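Local structure of peptidoglycan D,D-transpeptidase PbpA (Mycobacterium tuberculosis, 3UN7) at residues T200-A205 / I262-D267; R274-D279 / A324-N329; S292-I297 / G304-G309. The protein is a penicillin-binding serine transpeptidase that probably cross-links the peptidoglycan of the mycobacterial cell wall and takes part in regulating cell length. All blocks are in the same frame, centred on the assembly; numbering follows the deposited sequence.

Contact 1: T200-A205 / I262-D267; sequences TAAALA and IRTGAD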
ATOM      1  N   THR A 200      -7.818  -0.598 -18.451  1.00 32.70           N
ATOM      2  CA  THR A 200      -8.137   0.633 -19.182  1.00 32.83           C
ATOM      3  C   THR A 200      -6.883   1.276 -19.777  1.00 32.99           C
ATOM      4  O   THR A 200      -6.893   1.678 -20.945  1.00 33.70           O
ATOM      5  CB  THR A 200      -8.878   1.651 -18.284  1.00 32.56           C
ATOM      6  OG1 THR A 200     -10.027   1.016 -17.710  1.00 32.04           O
ATOM      7  CG2 THR A 200      -9.309   2.893 -19.071  1.00 31.18           C
ATOM      8  N   ALA A 201      -5.822   1.372 -18.969  1.00 32.26           N
ATOM      9  CA  ALA A 201      -4.534   1.899 -19.412  1.00 32.50           C
ATOM     10  C   ALA A 201      -4.005   1.125 -20.627  1.00 33.29           C
ATOM     11  O   ALA A 201      -3.562   1.722 -21.608  1.00 33.23           O
ATOM     12  CB  ALA A 201      -3.513   1.846 -18.262  1.00 31.92           C
ATOM     13  N   ALA A 202      -4.063  -0.206 -20.557  1.00 33.55           N
ATOM     14  CA  ALA A 202      -3.619  -1.048 -21.677  1.00 34.40           C
ATOM     15  C   ALA A 202      -4.443  -0.809 -22.939  1.00 35.34           C
ATOM     16  O   ALA A 202      -3.881  -0.731 -24.049  1.00 36.06           O
ATOM     17  CB  ALA A 202      -3.633  -2.512 -21.295  1.00 34.28           C
ATOM     18  N   ALA A 203      -5.766  -0.705 -22.785  1.00 34.85           N
ATOM     19  CA  ALA A 203      -6.632  -0.424 -23.928  1.00 35.68           C
ATOM     20  C   ALA A 203      -6.363   0.954 -24.521  1.00 36.25           C
ATOM     21  O   ALA A 203      -6.257   1.099 -25.753  1.00 36.57           O
ATOM     22  CB  ALA A 203      -8.100  -0.564 -23.550  1.00 35.64           C
ATOM     23  N   LEU A 204      -6.255   1.962 -23.657  1.00 35.98           N
ATOM     24  CA  LEU A 204      -5.960   3.339 -24.110  1.00 36.82           C
ATOM     25  C   LEU A 204      -4.634   3.470 -24.876  1.00 37.87           C
ATOM     26  O   LEU A 204      -4.578   4.132 -25.921  1.00 38.07           O
ATOM     27  CB  LEU A 204      -6.006   4.335 -22.941  1.00 36.64           C
ATOM     28  CG  LEU A 204      -7.350   4.655 -22.277  1.00 35.42           C
ATOM     29  CD1 LEU A 204      -7.131   5.584 -21.073  1.00 36.00           C
ATOM     30  CD2 LEU A 204      -8.332   5.288 -23.272  1.00 36.64           C
ATOM     31  N   ALA A 205      -3.580   2.821 -24.369  1.00 38.09           N
ATOM     32  CA  ALA A 205      -2.279   2.779 -25.052  1.00 39.08           C
ATOM     33  C   ALA A 205      -2.330   2.032 -26.392  1.00 40.17           C
ATOM     34  O   ALA A 205      -1.567   2.337 -27.312  1.00 40.82           O
ATOM     35  CB  ALA A 205      -1.207   2.165 -24.126  1.00 38.97           C
ATOM     36  N   ILE A 262     -10.208  -8.936 -23.024  1.00 39.67           N
ATOM     37  CA  ILE A 262     -10.058  -9.977 -24.044  1.00 41.40           C
ATOM     38  C   ILE A 262      -9.740  -9.338 -25.406  1.00 41.92           C
ATOM     39  O   ILE A 262      -8.860  -9.806 -26.118  1.00 42.16           O
ATOM     40  CB  ILE A 262     -11.279 -10.932 -24.089  1.00 41.90           C
ATOM     41  CG1 ILE A 262     -11.314 -11.787 -22.814  1.00 42.75           C
ATOM     42  CG2 ILE A 262     -11.255 -11.814 -25.356  1.00 43.13           C
ATOM     43  CD1 ILE A 262     -12.673 -12.420 -22.521  1.00 45.12           C
ATOM     44  N   ARG A 263     -10.415  -8.239 -25.734  1.00 42.23           N
ATOM     45  CA  ARG A 263     -10.148  -7.520 -26.987  1.00 43.04           C
ATOM     46  C   ARG A 263      -8.715  -6.980 -27.016  1.00 43.03           C
ATOM     47  O   ARG A 263      -8.031  -7.045 -28.039  1.00 43.17           O
ATOM     48  CB  ARG A 263     -11.123  -6.357 -27.137  1.00 43.20           C
ATOM     49  CG  ARG A 263     -11.193  -5.784 -28.538  1.00 46.31           C
ATOM     50  CD  ARG A 263     -11.581  -4.304 -28.529  1.00 50.11           C
ATOM     51  NE  ARG A 263     -13.004  -3.970 -28.350  1.00 53.44           N
ATOM     52  CZ  ARG A 263     -14.062  -4.748 -28.600  1.00 56.09           C
ATOM     53  NH1 ARG A 263     -13.932  -5.990 -29.059  1.00 57.34           N
ATOM     54  NH2 ARG A 263     -15.285  -4.261 -28.388  1.00 56.48           N
ATOM     55  N   THR A 264      -8.269  -6.440 -25.886  1.00 41.22           N
ATOM     56  CA  THR A 264      -6.955  -5.813 -25.801  1.00 41.23           C
ATOM     57  C   THR A 264      -5.834  -6.856 -25.872  1.00 41.67           C
ATOM     58  O   THR A 264      -4.796  -6.627 -26.510  1.00 42.28           O
ATOM     59  CB  THR A 264      -6.864  -4.921 -24.534  1.00 40.53           C
ATOM     60  OG1 THR A 264      -7.927  -3.946 -24.579  1.00 39.81           O
ATOM     61  CG2 THR A 264      -5.531  -4.189 -24.466  1.00 40.64           C
ATOM     62  N   GLY A 265      -6.054  -8.000 -25.225  1.00 41.84           N
ATOM     63  CA  GLY A 265      -5.166  -9.159 -25.341  1.00 42.25           C
ATOM     64  C   GLY A 265      -4.213  -9.350 -24.174  1.00 42.18           C
ATOM     65  O   GLY A 265      -3.842  -8.390 -23.489  1.00 41.55           O
ATOM     66  N   ALA A 266      -3.799 -10.599 -23.972  1.00 42.83           N
ATOM     67  CA  ALA A 266      -2.939 -10.978 -22.857  1.00 42.72           C
ATOM     68  C   ALA A 266      -1.560 -10.333 -22.900  1.00 43.00           C
ATOM     69  O   ALA A 266      -1.042  -9.958 -21.856  1.00 42.27           O
ATOM     70  CB  ALA A 266      -2.814 -12.496 -22.763  1.00 43.53           C
ATOM     71  N   ASP A 267      -0.968 -10.216 -24.091  1.00 44.42           N
ATOM     72  CA  ASP A 267       0.359  -9.583 -24.236  1.00 44.85           C
ATOM     73  C   ASP A 267       0.329  -8.123 -23.784  1.00 43.44           C
ATOM     74  O   ASP A 267       1.198  -7.682 -23.027  1.00 42.67           O
ATOM     75  CB  ASP A 267       0.856  -9.646 -25.680  1.00 46.24           C
ATOM     76  CG  ASP A 267       1.273 -11.054 -26.112  1.00 49.76           C
ATOM     77  OD1 ASP A 267       1.582 -11.909 -25.246  1.00 52.65           O
ATOM     78  OD2 ASP A 267       1.303 -11.294 -27.338  1.00 53.46           O
TER
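The torsion of T264 (chi1 -57°) sets its CG2 anti to the backbone N and its OG1 anti to the carbonyl carbon, and both branches then land on helix 196-205 at A202 and A203. CG2 lies 3.9 Å from the backbone O of A202 and 4.1 Å from the CB of A202. OG1 rests against the next residue, 3.5 Å from the CB of A203. The contact is van der Waals in kind. The hydroxyl is hydrogen-bonded to the carbonyl O of L260, one turn back in its own helix, so this polar atom is satisfied where it meets the alanine methyl. The small side chains of A202 and A203 let the backbones come close, with the CA atoms of A203 and T264 5.7 Å apart.

Helix 196-205 starts three residues after S193, the probable acyl-ester nucleophile, at K196 of the SxxK motif of the penicillin-binding transpeptidase fold. A202 and A203 are toward the other end of this helix, so the contact lies away from S193. After T264 the chain breaks its helix at G265, where phi is 101°. G265 is also the N-cap of helix 266-275. That second helix closes on A202 as well, through M272, while L260 of helix 254-264 packs on A203.

Contact 2: R274-D279 / A324-N329; sequences RAFGLD and AATIAN
F276 reaches T326 and I327 with one corner of its ring. It sits at the Schellman motif that ends helix 266-275, in the transpeptidase domain, and its partners lie near the C-terminal end of helix 317-328. The ring atom CE1 of F276 is 3.7 Å from the methyl CG2 of T326 and 3.9 Å from the CB of T326. The same CE1 lies 4.2 Å from CG1 of I327. Both approaches are oblique to the ring. The two helical residues thus share one ring corner, with the threonine methyl the nearer.

T326 has its CG2 anti to the backbone N (chi1 -63°), which gives the ring a methyl and leaves the hydroxyl for polar partners. That hydroxyl is hydrogen-bonded to the carbonyl O of E322 and to OG1 of T333. In I327, chi1 of -65° places CG1, the branch that meets CE1, beside the backbone N. The I327 side chain also packs on L370 and M374 of helix 364-379 and on F417 of strand 411-418, in the five-stranded antiparallel sheet. On helix 196-205, I198 touches the F276 ring, so the ring joins that helix to helix 317-328.

The backbone behind the ring is fixed by the helix end. G277, with phi 95°, is the C-prime residue of the Schellman motif. Its N bonds to the O of R274 at 2.9 Å, and the N of L278 bonds to the O of A273. The carbonyl of F276 is turned to a bridging water. This water donates to both sides of the contact, at 3.0 Å to the backbone O of F276 and at 2.9 Å to OG1 of T326.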
ATOM      1  N   ARG A 274       3.400  -4.781 -16.238  1.00 39.21           N
ATOM      2  CA  ARG A 274       4.840  -4.612 -16.045  1.00 40.39           C
ATOM      3  C   ARG A 274       5.240  -3.132 -15.994  1.00 39.68           C
ATOM      4  O   ARG A 274       6.037  -2.725 -15.142  1.00 38.82           O
ATOM      5  CB  ARG A 274       5.618  -5.330 -17.149  1.00 42.13           C
ATOM      6  CG  ARG A 274       7.052  -5.673 -16.776  1.00 46.66           C
ATOM      7  CD  ARG A 274       7.141  -7.035 -16.069  1.00 53.89           C
ATOM      8  NE  ARG A 274       7.078  -8.182 -16.992  1.00 58.41           N
ATOM      9  CZ  ARG A 274       5.964  -8.836 -17.328  1.00 60.52           C
ATOM     10  NH1 ARG A 274       4.774  -8.471 -16.844  1.00 62.29           N
ATOM     11  NH2 ARG A 274       6.034  -9.858 -18.162  1.00 63.02           N
ATOM     12  N   ALA A 275       4.673  -2.334 -16.895  1.00 39.01           N
ATOM     13  CA  ALA A 275       4.941  -0.897 -16.926  1.00 38.79           C
ATOM     14  C   ALA A 275       4.583  -0.247 -15.581  1.00 38.19           C
ATOM     15  O   ALA A 275       5.194   0.737 -15.174  1.00 37.56           O
ATOM     16  CB  ALA A 275       4.169  -0.241 -18.058  1.00 38.75           C
ATOM     17  N   PHE A 276       3.590  -0.818 -14.902  1.00 37.72           N
ATOM     18  CA  PHE A 276       3.131  -0.303 -13.624  1.00 37.51           C
ATOM     19  C   PHE A 276       3.751  -1.021 -12.441  1.00 38.07           C
ATOM     20  O   PHE A 276       3.261  -0.892 -11.319  1.00 38.54           O
ATOM     21  CB  PHE A 276       1.612  -0.373 -13.530  1.00 36.58           C
ATOM     22  CG  PHE A 276       0.922   0.830 -14.078  1.00 36.01           C
ATOM     23  CD1 PHE A 276       0.798   1.987 -13.303  1.00 34.42           C
ATOM     24  CD2 PHE A 276       0.398   0.819 -15.360  1.00 33.60           C
ATOM     25  CE1 PHE A 276       0.125   3.118 -13.807  1.00 35.10           C
ATOM     26  CE2 PHE A 276      -0.277   1.948 -15.880  1.00 34.53           C
ATOM     27  CZ  PHE A 276      -0.402   3.094 -15.104  1.00 34.49           C
ATOM     28  N   GLY A 277       4.812  -1.784 -12.699  1.00 38.86           N
ATOM     29  CA  GLY A 277       5.623  -2.385 -11.650  1.00 38.97           C
ATOM     30  C   GLY A 277       5.301  -3.810 -11.244  1.00 39.06           C
ATOM     31  O   GLY A 277       5.944  -4.352 -10.346  1.00 39.60           O
ATOM     32  N   LEU A 278       4.303  -4.426 -11.868  1.00 38.58           N
ATOM     33  CA  LEU A 278       4.017  -5.826 -11.573  1.00 38.25           C
ATOM     34  C   LEU A 278       5.046  -6.708 -12.271  1.00 39.05           C
ATOM     35  O   LEU A 278       5.587  -6.327 -13.311  1.00 38.98           O
ATOM     36  CB  LEU A 278       2.609  -6.206 -12.022  1.00 38.23           C
ATOM     37  CG  LEU A 278       1.443  -5.900 -11.072  1.00 38.09           C
ATOM     38  CD1 LEU A 278       1.362  -4.412 -10.730  1.00 37.61           C
ATOM     39  CD2 LEU A 278       0.152  -6.387 -11.721  1.00 38.40           C
ATOM     40  N   ASP A 279       5.312  -7.878 -11.693  1.00 38.84           N
ATOM     41  CA  ASP A 279       6.210  -8.858 -12.296  1.00 39.83           C
ATOM     42  C   ASP A 279       7.644  -8.337 -12.460  1.00 40.14           C
ATOM     43  O   ASP A 279       8.424  -8.837 -13.278  1.00 40.75           O
ATOM     44  CB  ASP A 279       5.605  -9.411 -13.596  1.00 40.47           C
ATOM     45  CG  ASP A 279       4.337 -10.193 -13.336  1.00 40.77           C
ATOM     46  OD1 ASP A 279       4.436 -11.287 -12.745  1.00 42.94           O
ATOM     47  OD2 ASP A 279       3.242  -9.700 -13.671  1.00 43.04           O
ATOM     48  N   ALA A 324      -1.806   4.355  -8.399  1.00 29.10           N
ATOM     49  CA  ALA A 324      -2.469   5.640  -8.207  1.00 29.32           C
ATOM     50  C   ALA A 324      -1.451   6.809  -8.220  1.00 29.20           C
ATOM     51  O   ALA A 324      -1.699   7.850  -8.839  1.00 29.08           O
ATOM     52  CB  ALA A 324      -3.302   5.626  -6.904  1.00 28.52           C
ATOM     53  N   ALA A 325      -0.311   6.627  -7.542  1.00 29.10           N
ATOM     54  CA  ALA A 325       0.752   7.655  -7.482  1.00 28.82           C
ATOM     55  C   ALA A 325       1.359   7.929  -8.867  1.00 29.75           C
ATOM     56  O   ALA A 325       1.643   9.062  -9.224  1.00 29.63           O
ATOM     57  CB  ALA A 325       1.854   7.214  -6.516  1.00 28.92           C
ATOM     58  N   THR A 326       1.568   6.864  -9.628  1.00 29.63           N
ATOM     59  CA  THR A 326       2.059   6.960 -11.008  1.00 30.69           C
ATOM     60  C   THR A 326       1.140   7.797 -11.915  1.00 31.04           C
ATOM     61  O   THR A 326       1.603   8.715 -12.593  1.00 31.97           O
ATOM     62  CB  THR A 326       2.310   5.535 -11.585  1.00 30.80           C
ATOM     63  OG1 THR A 326       3.338   4.908 -10.801  1.00 30.30           O
ATOM     64  CG2 THR A 326       2.774   5.569 -13.047  1.00 30.90           C
ATOM     65  N   ILE A 327      -0.149   7.484 -11.916  1.00 30.77           N
ATOM     66  CA  ILE A 327      -1.140   8.269 -12.650  1.00 31.00           C
ATOM     67  C   ILE A 327      -1.094   9.717 -12.154  1.00 31.28           C
ATOM     68  O   ILE A 327      -0.975  10.635 -12.954  1.00 30.90           O
ATOM     69  CB  ILE A 327      -2.548   7.633 -12.540  1.00 30.79           C
ATOM     70  CG1 ILE A 327      -2.544   6.264 -13.234  1.00 31.04           C
ATOM     71  CG2 ILE A 327      -3.622   8.501 -13.206  1.00 32.70           C
ATOM     72  CD1 ILE A 327      -3.646   5.312 -12.758  1.00 31.57           C
ATOM     73  N   ALA A 328      -1.115   9.894 -10.831  1.00 30.54           N
ATOM     74  CA  ALA A 328      -1.070  11.215 -10.194  1.00 31.68           C
ATOM     75  C   ALA A 328       0.121  12.052 -10.654  1.00 32.66           C
ATOM     76  O   ALA A 328       0.016  13.269 -10.847  1.00 33.89           O
ATOM     77  CB  ALA A 328      -1.039  11.047  -8.670  1.00 30.95           C
ATOM     78  N   ASN A 329       1.258  11.389 -10.827  1.00 32.75           N
ATOM     79  CA  ASN A 329       2.490  12.038 -11.271  1.00 33.65           C
ATOM     80  C   ASN A 329       2.680  12.029 -12.811  1.00 34.84           C
ATOM     81  O   ASN A 329       3.807  11.936 -13.306  1.00 35.87           O
ATOM     82  CB  ASN A 329       3.675  11.355 -10.574  1.00 32.99           C
ATOM     83  CG  ASN A 329       4.959  12.144 -10.680  1.00 32.93           C
ATOM     84  OD1 ASN A 329       4.992  13.356 -10.444  1.00 33.53           O
ATOM     85  ND2 ASN A 329       6.041  11.451 -11.016  1.00 33.44           N
TER
HETATM   86  O   HOH W   1       3.310   2.017 -10.499  1.00 38.69           O

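Contact 3: S292-I297 / G304-G309; sequences STVGPI and GMTSIG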
ATOM      1  N   SER A 292       4.551  -8.130  -6.818  1.00 31.48           N
ATOM      2  CA  SER A 292       3.196  -8.227  -7.324  1.00 31.43           C
ATOM      3  C   SER A 292       3.220  -8.845  -8.714  1.00 32.40           C
ATOM      4  O   SER A 292       4.231  -8.770  -9.412  1.00 32.61           O
ATOM      5  CB  SER A 292       2.550  -6.843  -7.403  1.00 30.44           C
ATOM      6  OG  SER A 292       2.398  -6.290  -6.109  1.00 30.00           O
ATOM      7  N   THR A 293       2.111  -9.462  -9.105  1.00 32.94           N
ATOM      8  CA  THR A 293       2.081 -10.217 -10.364  1.00 35.10           C
ATOM      9  C   THR A 293       0.727 -10.108 -11.061  1.00 35.42           C
ATOM     10  O   THR A 293      -0.293  -9.973 -10.401  1.00 35.09           O
ATOM     11  CB  THR A 293       2.458 -11.709 -10.158  1.00 36.09           C
ATOM     12  OG1 THR A 293       2.526 -12.359 -11.437  1.00 37.58           O
ATOM     13  CG2 THR A 293       1.436 -12.431  -9.284  1.00 37.00           C
ATOM     14  N   VAL A 294       0.750 -10.133 -12.390  1.00 36.53           N
ATOM     15  CA  VAL A 294      -0.464 -10.221 -13.200  1.00 37.52           C
ATOM     16  C   VAL A 294      -0.867 -11.697 -13.412  1.00 39.03           C
ATOM     17  O   VAL A 294      -1.993 -12.001 -13.823  1.00 39.81           O
ATOM     18  CB  VAL A 294      -0.276  -9.475 -14.552  1.00 37.35           C
ATOM     19  CG1 VAL A 294       0.620 -10.278 -15.510  1.00 37.91           C
ATOM     20  CG2 VAL A 294      -1.619  -9.148 -15.191  1.00 37.51           C
ATOM     21  N   GLY A 295       0.059 -12.610 -13.133  1.00 40.43           N
ATOM     22  CA  GLY A 295      -0.169 -14.040 -13.354  1.00 41.86           C
ATOM     23  C   GLY A 295       0.248 -14.456 -14.753  1.00 43.00           C
ATOM     24  O   GLY A 295       0.521 -13.598 -15.591  1.00 43.08           O
ATOM     25  N   PRO A 296       0.302 -15.777 -15.017  1.00 44.14           N
ATOM     26  CA  PRO A 296       0.753 -16.254 -16.322  1.00 45.23           C
ATOM     27  C   PRO A 296      -0.284 -16.097 -17.443  1.00 45.48           C
ATOM     28  O   PRO A 296       0.087 -16.095 -18.617  1.00 46.76           O
ATOM     29  CB  PRO A 296       1.067 -17.731 -16.065  1.00 46.46           C
ATOM     30  CG  PRO A 296       0.122 -18.115 -14.956  1.00 46.56           C
ATOM     31  CD  PRO A 296      -0.061 -16.887 -14.111  1.00 44.61           C
ATOM     32  N   ILE A 297      -1.561 -15.957 -17.088  1.00 44.97           N
ATOM     33  CA  ILE A 297      -2.660 -15.818 -18.076  1.00 44.34           C
ATOM     34  C   ILE A 297      -2.656 -16.947 -19.140  1.00 45.87           C
ATOM     35  O   ILE A 297      -2.462 -16.677 -20.332  1.00 45.34           O
ATOM     36  CB  ILE A 297      -2.690 -14.399 -18.760  1.00 43.58           C
ATOM     37  CG1 ILE A 297      -2.419 -13.261 -17.746  1.00 42.60           C
ATOM     38  CG2 ILE A 297      -4.022 -14.170 -19.424  1.00 43.59           C
ATOM     39  CD1 ILE A 297      -2.326 -11.868 -18.373  1.00 41.50           C
ATOM     40  N   GLY A 304     -10.023 -13.129 -19.276  1.00 41.80           N
ATOM     41  CA  GLY A 304     -11.278 -12.493 -18.869  1.00 41.67           C
ATOM     42  C   GLY A 304     -11.270 -12.124 -17.392  1.00 41.28           C
ATOM     43  O   GLY A 304     -11.587 -10.994 -17.029  1.00 40.31           O
ATOM     44  N   MET A 305     -10.904 -13.090 -16.549  1.00 41.79           N
ATOM     45  CA  MET A 305     -10.877 -12.917 -15.096  1.00 42.28           C
ATOM     46  C   MET A 305      -9.764 -11.960 -14.650  1.00 40.17           C
ATOM     47  O   MET A 305      -9.945 -11.194 -13.703  1.00 39.93           O
ATOM     48  CB  MET A 305     -10.715 -14.278 -14.403  1.00 42.40           C
ATOM     49  CG  MET A 305     -11.969 -15.172 -14.412  1.00 44.87           C
ATOM     50  SD  MET A 305     -11.720 -16.742 -13.501  1.00 49.44           S
ATOM     51  CE  MET A 305     -11.262 -16.089 -11.870  1.00 47.40           C
ATOM     52  N   THR A 306      -8.622 -12.012 -15.336  1.00 39.27           N
ATOM     53  CA  THR A 306      -7.489 -11.121 -15.066  1.00 37.63           C
ATOM     54  C   THR A 306      -7.846  -9.655 -15.282  1.00 36.87           C
ATOM     55  O   THR A 306      -7.375  -8.778 -14.543  1.00 35.80           O
ATOM     56  CB  THR A 306      -6.251 -11.503 -15.923  1.00 38.38           C
ATOM     57  OG1 THR A 306      -5.801 -12.815 -15.550  1.00 37.55           O
ATOM     58  CG2 THR A 306      -5.094 -10.499 -15.732  1.00 36.18           C
ATOM     59  N   SER A 307      -8.703  -9.409 -16.276  1.00 36.97           N
ATOM     60  CA  SER A 307      -9.051  -8.062 -16.729  1.00 36.61           C
ATOM     61  C   SER A 307      -9.849  -7.293 -15.697  1.00 36.12           C
ATOM     62  O   SER A 307      -9.890  -6.064 -15.740  1.00 36.19           O
ATOM     63  CB  SER A 307      -9.838  -8.129 -18.046  1.00 36.88           C
ATOM     64  OG  SER A 307      -9.057  -8.738 -19.057  1.00 38.02           O
ATOM     65  N   ILE A 308     -10.488  -8.024 -14.784  1.00 36.37           N
ATOM     66  CA  ILE A 308     -11.189  -7.429 -13.629  1.00 35.22           C
ATOM     67  C   ILE A 308     -10.493  -7.797 -12.312  1.00 34.61           C
ATOM     68  O   ILE A 308     -11.117  -7.860 -11.248  1.00 34.24           O
ATOM     69  CB  ILE A 308     -12.685  -7.799 -13.609  1.00 35.66           C
ATOM     70  CG1 ILE A 308     -12.872  -9.329 -13.624  1.00 36.75           C
ATOM     71  CG2 ILE A 308     -13.409  -7.129 -14.791  1.00 34.84           C
ATOM     72  CD1 ILE A 308     -14.344  -9.793 -13.473  1.00 37.97           C
ATOM     73  N   GLY A 309      -9.192  -8.042 -12.416  1.00 34.47           N
ATOM     74  CA  GLY A 309      -8.298  -8.183 -11.278  1.00 34.56           C
ATOM     75  C   GLY A 309      -8.451  -9.450 -10.466  1.00 35.42           C
ATOM     76  O   GLY A 309      -8.139  -9.463  -9.278  1.00 35.12           O
TER
HETATM   77  O   HOH W   2      -4.032 -13.653 -14.069  1.00 34.64           O
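The irregular chain at V294 runs past helix 300-306 at T306, with the CA atoms of V294 and T306 7.3 Å apart, and it bends at G295 (phi 89°) and again at I297, which also has positive phi. T306 is the side chain that meets both neighbours. With chi1 74°, V294 holds CG2 anti to its backbone N, and this is the branch that meets T306. The methyl CG2 of T306 is 3.8 Å from CG2 of V294, and the two side chains cross at about a right angle. I297 also lies across T306, with its CD1 4.1 Å from CG2 of T306 and its CG1 4.1 Å from OG1 of T306.

The T306 hydroxyl is hydrogen-bonded to the carbonyl O of A302 in its own helix. A water lies between OG1 of T306 and the O of V294 and donates to the latter at 2.6 Å. Its distance to OG1 is very short, so the details of that link are doubtful. L269 of helix 266-275 packs on T306, and A273 of that helix packs on V294.

Just before V294, OG1 of T293 accepts from the N of G295 at 3.0 Å (N-H...O 155°), an ST turn. The carboxylate of D279 holds both T293 and V294: OD1 is hydrogen-bonded to OG1 of T293 and OD2 to the N of V294. Beyond T306 the helix ends in a Schellman motif with G309 as C-prime residue, and the backbone of G309 is hydrogen-bonded to G192, next to the probable nucleophile S193.

How the contacts relate
From the N terminus, helix 196-205 comes first, and contact 1 closes the loop that brings the chain back to it at the junction of helices 254-264 and 266-275. Helix 266-275 then leads into contact 2, which closes only when helix 317-328 arrives. Contact 3 closes a short loop that holds most of helix 300-306 and is nested inside contact 2; contact 1 comes before both. The three also touch directly. A201 of contact 1 meets F276 of contact 2, A266 meets I297 of contact 3, and contacts 2 and 3 meet where the N of D279 is probably hydrogen-bonded to the O of S292. Together they join five helices of the transpeptidase domain.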